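Long-range contacts in extracellular solute-binding protein (Bordetella parapertussis, PDB 3PU5), which probably captures a small solute, perhaps a polyamine, in the periplasm as the substrate-binding component of a transport system: residues P58-G67 with P242-K251; K127-R135 with V159-Y167. One frame throughout, in Å; residues are numbered along the deposited sequence.

Contact 1. Residues P58-G67 with P242-K251; sequences PPYDVAAFGG and PVMAVVKGGK. With GOL (glycerol), chain B.
Asp61 OD2 receives the backbone N-H of Lys251 in an almost perfectly straight bond (2.9 Å, 179°), which comes to the carboxylate on its anti side and 31° out of its plane. CG stands anti to the carbonyl carbon (chi1 -54°), and this turns the carboxylate toward the N-cap residue of helix 252-262. The backbone of Asp61 binds too: its carbonyl O accepts Val247 N at 3.0 Å, while a water bridges the same O to Val247 O. Between these two grips the chain reverses through a type II turn, Val247 to Gly250. Pro58 lies against this turn, its CD 3.3 Å from Gly249 O and its CB on Val247 CG1. The other Val247 methyl, CG2, reaches Ala63 CB at 3.9 Å.

Beyond Asp61 the two segments run as antiparallel strands, 62-65 beside 243-246, in the periplasmic-binding-protein fold. Ala63 pairs with Ala245, and Phe65 with Val243, as hydrogen-bonded pairs; Val62-Val246 and Ala64-Met244 are the non-hydrogen-bonded ones. On the face carrying Val62 and selenomethionine Met244, Val62 CG1 meets Met244 CG at 3.7 Å, and helix 252-262 covers them through Ala255 and Phe258. The opposite face carries Phe65, packed on helix 44-53 at His47 and Ala48.

Strand 7-12 flanks strand 62-65, and Tyr9 N supplies Asp61 OD1 with a further hydrogen bond. A glycerol, probably from the crystallisation liquor, also binds this carboxylate, its O2 lying 2.6 Å from Asp61 OD1; Lys251 NZ donates a weak bond to the same hydroxyl.

Contact 2. Residues K127-R135 with V159-Y167; sequences KSWKEFVER and VLSMFGKIY
Trp129 lodges as a knob in a hole formed by Val159, Met162, Phe163 and Ile166. Its CB touches Ile166 CD1 at 3.6 Å, and at the far end of the indole CZ3 lies 3.9 Å from Val159 CG1, the two side chains crossing at about a right angle. The selenium of Met162 stands obliquely to the five-membered ring, 5.3 Å from its centroid, a Met-aromatic contact. Outside the hole, Trp129 NE1 bonds to Gly236 O.

The helices 129-135 and 159-167 cross nearly perpendicularly (-92°), with axes 11.2 Å apart, a gap filled by large side chains. Within one lobe of the binding-protein fold both pack on strand 111-117, where Trp129 and Val159 share Val113.

One turn further along, Val133, with CG1 anti to its N (chi1 173°), splits its methyls between two rings: CG2 meets Phe163 CE1 at 3.7 Å and CG1 approaches Tyr167 OH at 3.5 Å. Beside them Lys130 CE presses on Ile166 CG2 at 3.5 Å, slightly tighter than usual van der Waals contact. Tyr167 OH donates to Glu134 OE2 (2.6 Å) on the anti side of a carboxylate turned 57° from the ring. Glu134 OE1 forms a salt bridge with Arg183 of helix 174-184, whose Thr180 lies against Val133, Phe163 and Tyr167.

Overall arrangement
Contacts 1 and 2 lie on opposite sides of the centre of the chain, their own centres 35 Å apart and their nearest atoms about 14 Å apart. Along the sequence contact 2 is nested within contact 1: the chain leaves 58-67, builds the body that holds 127-135 and 159-167, and returns at 242-251. Strand 238-246 connects the two regions, pairing with strand 62-65 at contact 1 and with strand 111-117, on which the helices of contact 2 pack. This layout is consistent with the two-lobed architecture of periplasmic binding proteins, in which the chain passes between lobes and solute is generally held in the cleft between them.

Contact 1. Residues P58-G67 with P242-K251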
loop_
_atom_site.group_PDB
_atom_site.type_symbol
_atom_site.label_atom_id
_atom_site.label_comp_id
_atom_site.label_asym_id
_atom_site.label_seq_id
_atom_site.Cartn_x
_atom_site.Cartn_y
_atom_site.Cartn_z
ATOM N N PRO A 58 -0.096 -24.082 14.646
ATOM C CA PRO A 58 0.322 -22.685 14.488
ATOM C C PRO A 58 -0.408 -21.807 15.492
ATOM O O PRO A 58 -1.529 -22.133 15.880
ATOM C CB PRO A 58 -0.145 -22.320 13.069
ATOM C CG PRO A 58 -0.593 -23.574 12.442
ATOM C CD PRO A 58 -0.952 -24.527 13.535
ATOM N N PRO A 59 0.207 -20.691 15.896
ATOM C CA PRO A 59 -0.461 -19.783 16.830
ATOM C C PRO A 59 -1.530 -18.955 16.106
ATOM O O PRO A 59 -2.531 -18.549 16.716
ATOM C CB PRO A 59 0.680 -18.886 17.303
ATOM C CG PRO A 59 1.630 -18.848 16.143
ATOM C CD PRO A 59 1.452 -20.122 15.352
ATOM N N TYR A 60 -1.328 -18.729 14.809
ATOM C CA TYR A 60 -2.242 -17.902 14.033
ATOM C C TYR A 60 -2.881 -18.664 12.879
ATOM O O TYR A 60 -2.261 -19.542 12.274
ATOM C CB TYR A 60 -1.534 -16.643 13.510
ATOM C CG TYR A 60 -0.712 -15.927 14.558
ATOM C CD1 TYR A 60 -1.176 -15.798 15.865
ATOM C CD2 TYR A 60 0.528 -15.390 14.247
ATOM C CE1 TYR A 60 -0.422 -15.153 16.837
ATOM C CE2 TYR A 60 1.288 -14.734 15.210
ATOM C CZ TYR A 60 0.808 -14.621 16.503
ATOM O OH TYR A 60 1.562 -13.975 17.469
ATOM N N ASP A 61 -4.122 -18.302 12.571
ATOM C CA ASP A 61 -4.877 -18.922 11.482
ATOM C C ASP A 61 -4.852 -18.084 10.197
ATOM O O ASP A 61 -4.932 -18.620 9.085
ATOM C CB ASP A 61 -6.319 -19.136 11.931
ATOM C CG ASP A 61 -6.399 -19.915 13.226
ATOM O OD1 ASP A 61 -6.743 -19.316 14.269
ATOM O OD2 ASP A 61 -6.073 -21.116 13.194
ATOM N N VAL A 62 -4.764 -16.769 10.359
ATOM C CA VAL A 62 -4.739 -15.860 9.215
ATOM C C VAL A 62 -3.536 -14.941 9.322
ATOM O O VAL A 62 -3.352 -14.251 10.328
ATOM C CB VAL A 62 -6.037 -15.029 9.093
ATOM C CG1 VAL A 62 -5.911 -13.982 7.964
ATOM C CG2 VAL A 62 -7.226 -15.947 8.832
ATOM N N ALA A 63 -2.700 -14.973 8.291
ATOM C CA ALA A 63 -1.539 -14.108 8.223
ATOM C C ALA A 63 -1.957 -12.846 7.512
ATOM O O ALA A 63 -2.378 -12.892 6.360
ATOM C CB ALA A 63 -0.410 -14.789 7.471
ATOM N N ALA A 64 -1.859 -11.718 8.204
ATOM C CA ALA A 64 -2.264 -10.455 7.616
ATOM C C ALA A 64 -1.255 -9.387 7.987
ATOM O O ALA A 64 -1.282 -8.858 9.105
ATOM C CB ALA A 64 -3.667 -10.074 8.102
ATOM N N PHE A 65 -0.344 -9.092 7.068
ATOM C CA PHE A 65 0.680 -8.077 7.294
ATOM C C PHE A 65 1.447 -7.715 6.017
ATOM O O PHE A 65 1.083 -8.139 4.927
ATOM C CB PHE A 65 1.648 -8.484 8.420
ATOM C CG PHE A 65 2.248 -9.851 8.251
ATOM C CD1 PHE A 65 3.309 -10.058 7.379
ATOM C CD2 PHE A 65 1.767 -10.926 8.984
ATOM C CE1 PHE A 65 3.867 -11.331 7.224
ATOM C CE2 PHE A 65 2.322 -12.198 8.839
ATOM C CZ PHE A 65 3.372 -12.398 7.956
ATOM N N GLY A 66 2.515 -6.934 6.175
ATOM C CA GLY A 66 3.262 -6.378 5.058
ATOM C C GLY A 66 3.815 -7.354 4.036
ATOM O O GLY A 66 4.135 -8.495 4.358
ATOM N N GLY A 67 3.960 -6.869 2.806
ATOM C CA GLY A 67 4.384 -7.683 1.683
ATOM C C GLY A 67 5.774 -8.286 1.781
ATOM O O GLY A 67 5.960 -9.460 1.447
ATOM N N PRO A 242 -1.325 -4.250 2.496
ATOM C CA PRO A 242 -1.032 -5.431 3.310
ATOM C C PRO A 242 -1.612 -6.678 2.649
ATOM O O PRO A 242 -2.546 -6.587 1.852
ATOM C CB PRO A 242 -1.735 -5.128 4.637
ATOM C CG PRO A 242 -2.875 -4.196 4.274
ATOM C CD PRO A 242 -2.403 -3.411 3.056
ATOM N N VAL A 243 -1.038 -7.833 2.953
ATOM C CA VAL A 243 -1.464 -9.081 2.328
ATOM C C VAL A 243 -2.200 -9.957 3.331
ATOM O O VAL A 243 -1.878 -9.952 4.529
ATOM C CB VAL A 243 -0.264 -9.852 1.749
ATOM C CG1 VAL A 243 -0.734 -11.004 0.880
ATOM C CG2 VAL A 243 0.610 -8.921 0.936
HETATM N N MSE A 244 -3.199 -10.690 2.843
HETATM C CA MSE A 244 -3.904 -11.649 3.672
HETATM C C MSE A 244 -3.729 -13.065 3.123
HETATM O O MSE A 244 -3.813 -13.288 1.920
HETATM C CB MSE A 244 -5.392 -11.314 3.757
HETATM C CG MSE A 244 -6.134 -12.160 4.789
HETATM SE SE MSE A 244 -7.992 -11.537 5.087
HETATM C CE MSE A 244 -7.638 -9.920 6.139
ATOM N N ALA A 245 -3.512 -14.017 4.020
ATOM C CA ALA A 245 -3.301 -15.406 3.642
ATOM C C ALA A 245 -3.732 -16.360 4.754
ATOM O O ALA A 245 -3.715 -16.010 5.942
ATOM C CB ALA A 245 -1.824 -15.647 3.281
ATOM N N VAL A 246 -4.090 -17.576 4.349
ATOM C CA VAL A 246 -4.415 -18.653 5.273
ATOM C C VAL A 246 -3.149 -19.414 5.680
ATOM O O VAL A 246 -2.408 -19.896 4.825
ATOM C CB VAL A 246 -5.398 -19.649 4.629
ATOM C CG1 VAL A 246 -5.689 -20.805 5.587
ATOM C CG2 VAL A 246 -6.690 -18.940 4.230
ATOM N N VAL A 247 -2.919 -19.529 6.988
ATOM C CA VAL A 247 -1.756 -20.239 7.531
ATOM C C VAL A 247 -1.910 -21.763 7.484
ATOM O O VAL A 247 -2.843 -22.318 8.074
ATOM C CB VAL A 247 -1.499 -19.813 8.993
ATOM C CG1 VAL A 247 -0.415 -20.681 9.630
ATOM C CG2 VAL A 247 -1.147 -18.317 9.058
ATOM N N LYS A 248 -1.004 -22.434 6.774
ATOM C CA LYS A 248 -1.047 -23.895 6.662
ATOM C C LYS A 248 -1.102 -24.547 8.034
ATOM O O LYS A 248 -0.285 -24.238 8.894
ATOM C CB LYS A 248 0.196 -24.425 5.939
ATOM C CG LYS A 248 0.099 -24.532 4.435
ATOM C CD LYS A 248 1.295 -25.325 3.899
ATOM C CE LYS A 248 1.539 -25.045 2.421
ATOM N NZ LYS A 248 2.760 -25.758 1.923
ATOM N N GLY A 249 -2.055 -25.453 8.235
ATOM C CA GLY A 249 -2.134 -26.216 9.472
ATOM C C GLY A 249 -2.945 -25.556 10.572
ATOM O O GLY A 249 -3.104 -26.121 11.649
ATOM N N GLY A 250 -3.445 -24.350 10.316
ATOM C CA GLY A 250 -4.330 -23.689 11.262
ATOM C C GLY A 250 -5.757 -24.164 11.036
ATOM O O GLY A 250 -5.972 -25.204 10.413
ATOM N N LYS A 251 -6.734 -23.418 11.551
ATOM C CA LYS A 251 -8.139 -23.736 11.317
ATOM C C LYS A 251 -8.521 -23.223 9.936
ATOM O O LYS A 251 -9.167 -22.180 9.802
ATOM C CB LYS A 251 -9.024 -23.105 12.395
ATOM C CG LYS A 251 -8.800 -23.686 13.794
ATOM C CD LYS A 251 -9.600 -22.938 14.846
ATOM C CE LYS A 251 -9.461 -23.595 16.219
ATOM N NZ LYS A 251 -8.152 -23.290 16.823
HETATM C C1 GOL B . -4.685 -20.826 18.022
HETATM O O1 GOL B . -4.252 -21.837 18.918
HETATM C C2 GOL B . -5.360 -21.479 16.814
HETATM O O2 GOL B . -6.524 -20.764 16.423
HETATM C C3 GOL B . -4.382 -21.592 15.646
HETATM O O3 GOL B . -4.827 -22.596 14.759
HETATM O O HOH W 1 -5.397 -21.638 9.056
#

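Contact 2. Residues K127-R135 with V159-Y167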
loop_
_atom_site.group_PDB
_atom_site.type_symbol
_atom_site.label_atom_id
_atom_site.label_comp_id
_atom_site.label_asym_id
_atom_site.label_seq_id
_atom_site.Cartn_x
_atom_site.Cartn_y
_atom_site.Cartn_z
ATOM N N LYS A 127 -0.412 16.834 -14.015
ATOM C CA LYS A 127 -1.312 15.734 -14.356
ATOM C C LYS A 127 -0.623 14.381 -14.385
ATOM O O LYS A 127 -1.291 13.339 -14.393
ATOM C CB LYS A 127 -1.978 15.981 -15.708
ATOM C CG LYS A 127 -3.017 17.091 -15.703
ATOM C CD LYS A 127 -3.482 17.385 -17.124
ATOM C CE LYS A 127 -4.748 18.232 -17.139
ATOM N NZ LYS A 127 -5.253 18.402 -18.534
ATOM N N SER A 128 0.706 14.393 -14.413
ATOM C CA SER A 128 1.468 13.164 -14.582
ATOM C C SER A 128 2.789 13.191 -13.822
ATOM O O SER A 128 3.287 14.260 -13.460
ATOM C CB SER A 128 1.751 12.921 -16.062
ATOM O OG SER A 128 2.652 13.898 -16.553
ATOM N N TRP A 129 3.348 12.004 -13.588
ATOM C CA TRP A 129 4.692 11.872 -13.032
ATOM C C TRP A 129 5.704 12.557 -13.944
ATOM O O TRP A 129 6.679 13.169 -13.486
ATOM C CB TRP A 129 5.075 10.395 -12.928
ATOM C CG TRP A 129 4.332 9.619 -11.870
ATOM C CD1 TRP A 129 3.398 8.627 -12.065
ATOM C CD2 TRP A 129 4.477 9.762 -10.455
ATOM N NE1 TRP A 129 2.959 8.147 -10.847
ATOM C CE2 TRP A 129 3.601 8.835 -9.846
ATOM C CE3 TRP A 129 5.265 10.587 -9.640
ATOM C CZ2 TRP A 129 3.490 8.714 -8.457
ATOM C CZ3 TRP A 129 5.152 10.470 -8.266
ATOM C CH2 TRP A 129 4.271 9.537 -7.686
ATOM N N LYS A 130 5.488 12.407 -15.247
ATOM C CA LYS A 130 6.385 12.985 -16.238
ATOM C C LYS A 130 6.371 14.513 -16.139
ATOM O O LYS A 130 7.423 15.158 -16.168
ATOM C CB LYS A 130 5.987 12.513 -17.646
ATOM C CG LYS A 130 6.875 13.033 -18.761
ATOM C CD LYS A 130 6.502 12.385 -20.095
ATOM C CE LYS A 130 6.782 10.879 -20.078
ATOM N NZ LYS A 130 5.915 10.104 -21.031
ATOM N N GLU A 131 5.179 15.090 -16.017
ATOM C CA GLU A 131 5.059 16.540 -15.872
ATOM C C GLU A 131 5.734 16.990 -14.571
ATOM O O GLU A 131 6.499 17.950 -14.551
ATOM C CB GLU A 131 3.592 16.956 -15.875
ATOM C CG GLU A 131 3.398 18.448 -15.794
ATOM C CD GLU A 131 1.944 18.867 -15.826
ATOM O OE1 GLU A 131 1.075 18.011 -16.102
ATOM O OE2 GLU A 131 1.674 20.060 -15.568
ATOM N N PHE A 132 5.440 16.287 -13.483
ATOM C CA PHE A 132 6.092 16.539 -12.200
ATOM C C PHE A 132 7.616 16.570 -12.333
ATOM O O PHE A 132 8.279 17.497 -11.860
ATOM C CB PHE A 132 5.670 15.459 -11.195
ATOM C CG PHE A 132 6.433 15.500 -9.900
ATOM C CD1 PHE A 132 6.522 16.672 -9.173
ATOM C CD2 PHE A 132 7.051 14.357 -9.405
ATOM C CE1 PHE A 132 7.225 16.708 -7.970
ATOM C CE2 PHE A 132 7.754 14.387 -8.203
ATOM C CZ PHE A 132 7.837 15.565 -7.485
ATOM N N VAL A 133 8.173 15.546 -12.968
ATOM C CA VAL A 133 9.620 15.472 -13.163
ATOM C C VAL A 133 10.162 16.620 -14.027
ATOM O O VAL A 133 11.076 17.334 -13.626
ATOM C CB VAL A 133 10.046 14.119 -13.787
ATOM C CG1 VAL A 133 11.538 14.134 -14.138
ATOM C CG2 VAL A 133 9.718 12.974 -12.850
ATOM N N GLU A 134 9.590 16.797 -15.208
ATOM C CA GLU A 134 10.139 17.744 -16.166
ATOM C C GLU A 134 9.983 19.179 -15.689
ATOM O O GLU A 134 10.865 19.995 -15.903
ATOM C CB GLU A 134 9.501 17.564 -17.544
ATOM C CG GLU A 134 9.745 16.201 -18.167
ATOM C CD GLU A 134 11.222 15.853 -18.309
ATOM O OE1 GLU A 134 12.062 16.773 -18.433
ATOM O OE2 GLU A 134 11.543 14.643 -18.301
ATOM N N ARG A 135 8.862 19.489 -15.043
ATOM C CA ARG A 135 8.672 20.826 -14.491
ATOM C C ARG A 135 9.612 21.070 -13.298
ATOM O O ARG A 135 10.131 22.181 -13.116
ATOM C CB ARG A 135 7.198 21.084 -14.138
ATOM C CG ARG A 135 6.302 21.274 -15.371
ATOM C CD ARG A 135 4.835 21.524 -15.002
ATOM N NE ARG A 135 4.632 22.801 -14.320
ATOM C CZ ARG A 135 3.462 23.218 -13.834
ATOM N NH1 ARG A 135 2.382 22.455 -13.960
ATOM N NH2 ARG A 135 3.369 24.397 -13.227
ATOM N N VAL A 159 8.166 4.515 -6.041
ATOM C CA VAL A 159 8.116 5.706 -6.887
ATOM C C VAL A 159 9.229 5.672 -7.936
ATOM O O VAL A 159 8.984 5.924 -9.112
ATOM C CB VAL A 159 8.197 7.002 -6.059
ATOM C CG1 VAL A 159 8.101 8.228 -6.970
ATOM C CG2 VAL A 159 7.079 7.026 -5.044
ATOM N N LEU A 160 10.448 5.356 -7.507
ATOM C CA LEU A 160 11.576 5.238 -8.438
ATOM C C LEU A 160 11.310 4.196 -9.529
ATOM O O LEU A 160 11.668 4.398 -10.692
ATOM C CB LEU A 160 12.867 4.905 -7.687
ATOM C CG LEU A 160 13.471 6.032 -6.835
ATOM C CD1 LEU A 160 14.475 5.475 -5.841
ATOM C CD2 LEU A 160 14.112 7.098 -7.730
ATOM N N SER A 161 10.674 3.086 -9.157
ATOM C CA SER A 161 10.293 2.075 -10.147
ATOM C C SER A 161 9.459 2.670 -11.278
ATOM O O SER A 161 9.625 2.297 -12.444
ATOM C CB SER A 161 9.531 0.924 -9.493
ATOM O OG SER A 161 10.419 0.062 -8.815
HETATM N N MSE A 162 8.546 3.579 -10.934
HETATM C CA MSE A 162 7.742 4.259 -11.945
HETATM C C MSE A 162 8.629 5.101 -12.848
HETATM O O MSE A 162 8.360 5.218 -14.048
HETATM C CB MSE A 162 6.697 5.181 -11.317
HETATM C CG MSE A 162 5.430 4.495 -10.851
HETATM SE SE MSE A 162 4.230 3.882 -12.283
HETATM C CE MSE A 162 4.894 4.963 -13.724
ATOM N N PHE A 163 9.654 5.723 -12.262
ATOM C CA PHE A 163 10.601 6.497 -13.062
ATOM C C PHE A 163 11.343 5.576 -14.041
ATOM O O PHE A 163 11.572 5.931 -15.198
ATOM C CB PHE A 163 11.615 7.247 -12.191
ATOM C CG PHE A 163 11.039 8.404 -11.421
ATOM C CD1 PHE A 163 9.738 8.816 -11.620
ATOM C CD2 PHE A 163 11.831 9.100 -10.514
ATOM C CE1 PHE A 163 9.216 9.888 -10.914
ATOM C CE2 PHE A 163 11.321 10.177 -9.791
ATOM C CZ PHE A 163 10.008 10.573 -9.996
ATOM N N GLY A 164 11.725 4.394 -13.571
ATOM C CA GLY A 164 12.375 3.426 -14.437
ATOM C C GLY A 164 11.490 3.038 -15.609
ATOM O O GLY A 164 11.970 2.854 -16.726
ATOM N N LYS A 165 10.189 2.916 -15.363
ATOM C CA LYS A 165 9.245 2.523 -16.410
ATOM C C LYS A 165 8.993 3.652 -17.419
ATOM O O LYS A 165 8.952 3.418 -18.624
ATOM C CB LYS A 165 7.925 2.077 -15.792
ATOM C CG LYS A 165 6.917 1.515 -16.790
ATOM C CD LYS A 165 5.679 1.013 -16.051
ATOM C CE LYS A 165 4.442 0.947 -16.946
ATOM N NZ LYS A 165 3.201 0.685 -16.143
ATOM N N ILE A 166 8.824 4.873 -16.922
ATOM C CA ILE A 166 8.539 6.012 -17.796
ATOM C C ILE A 166 9.755 6.419 -18.632
ATOM O O ILE A 166 9.638 6.667 -19.833
ATOM C CB ILE A 166 8.041 7.226 -16.991
ATOM C CG1 ILE A 166 6.691 6.912 -16.338
ATOM C CG2 ILE A 166 7.945 8.463 -17.888
ATOM C CD1 ILE A 166 6.343 7.846 -15.167
ATOM N N TYR A 167 10.915 6.467 -17.993
ATOM C CA TYR A 167 12.135 6.958 -18.629
ATOM C C TYR A 167 13.124 5.870 -19.055
ATOM O O TYR A 167 14.122 6.164 -19.715
ATOM C CB TYR A 167 12.845 7.943 -17.696
ATOM C CG TYR A 167 12.116 9.258 -17.526
ATOM C CD1 TYR A 167 12.184 10.246 -18.509
ATOM C CD2 TYR A 167 11.358 9.514 -16.388
ATOM C CE1 TYR A 167 11.517 11.453 -18.359
ATOM C CE2 TYR A 167 10.689 10.709 -16.231
ATOM C CZ TYR A 167 10.774 11.676 -17.215
ATOM O OH TYR A 167 10.113 12.865 -17.054
#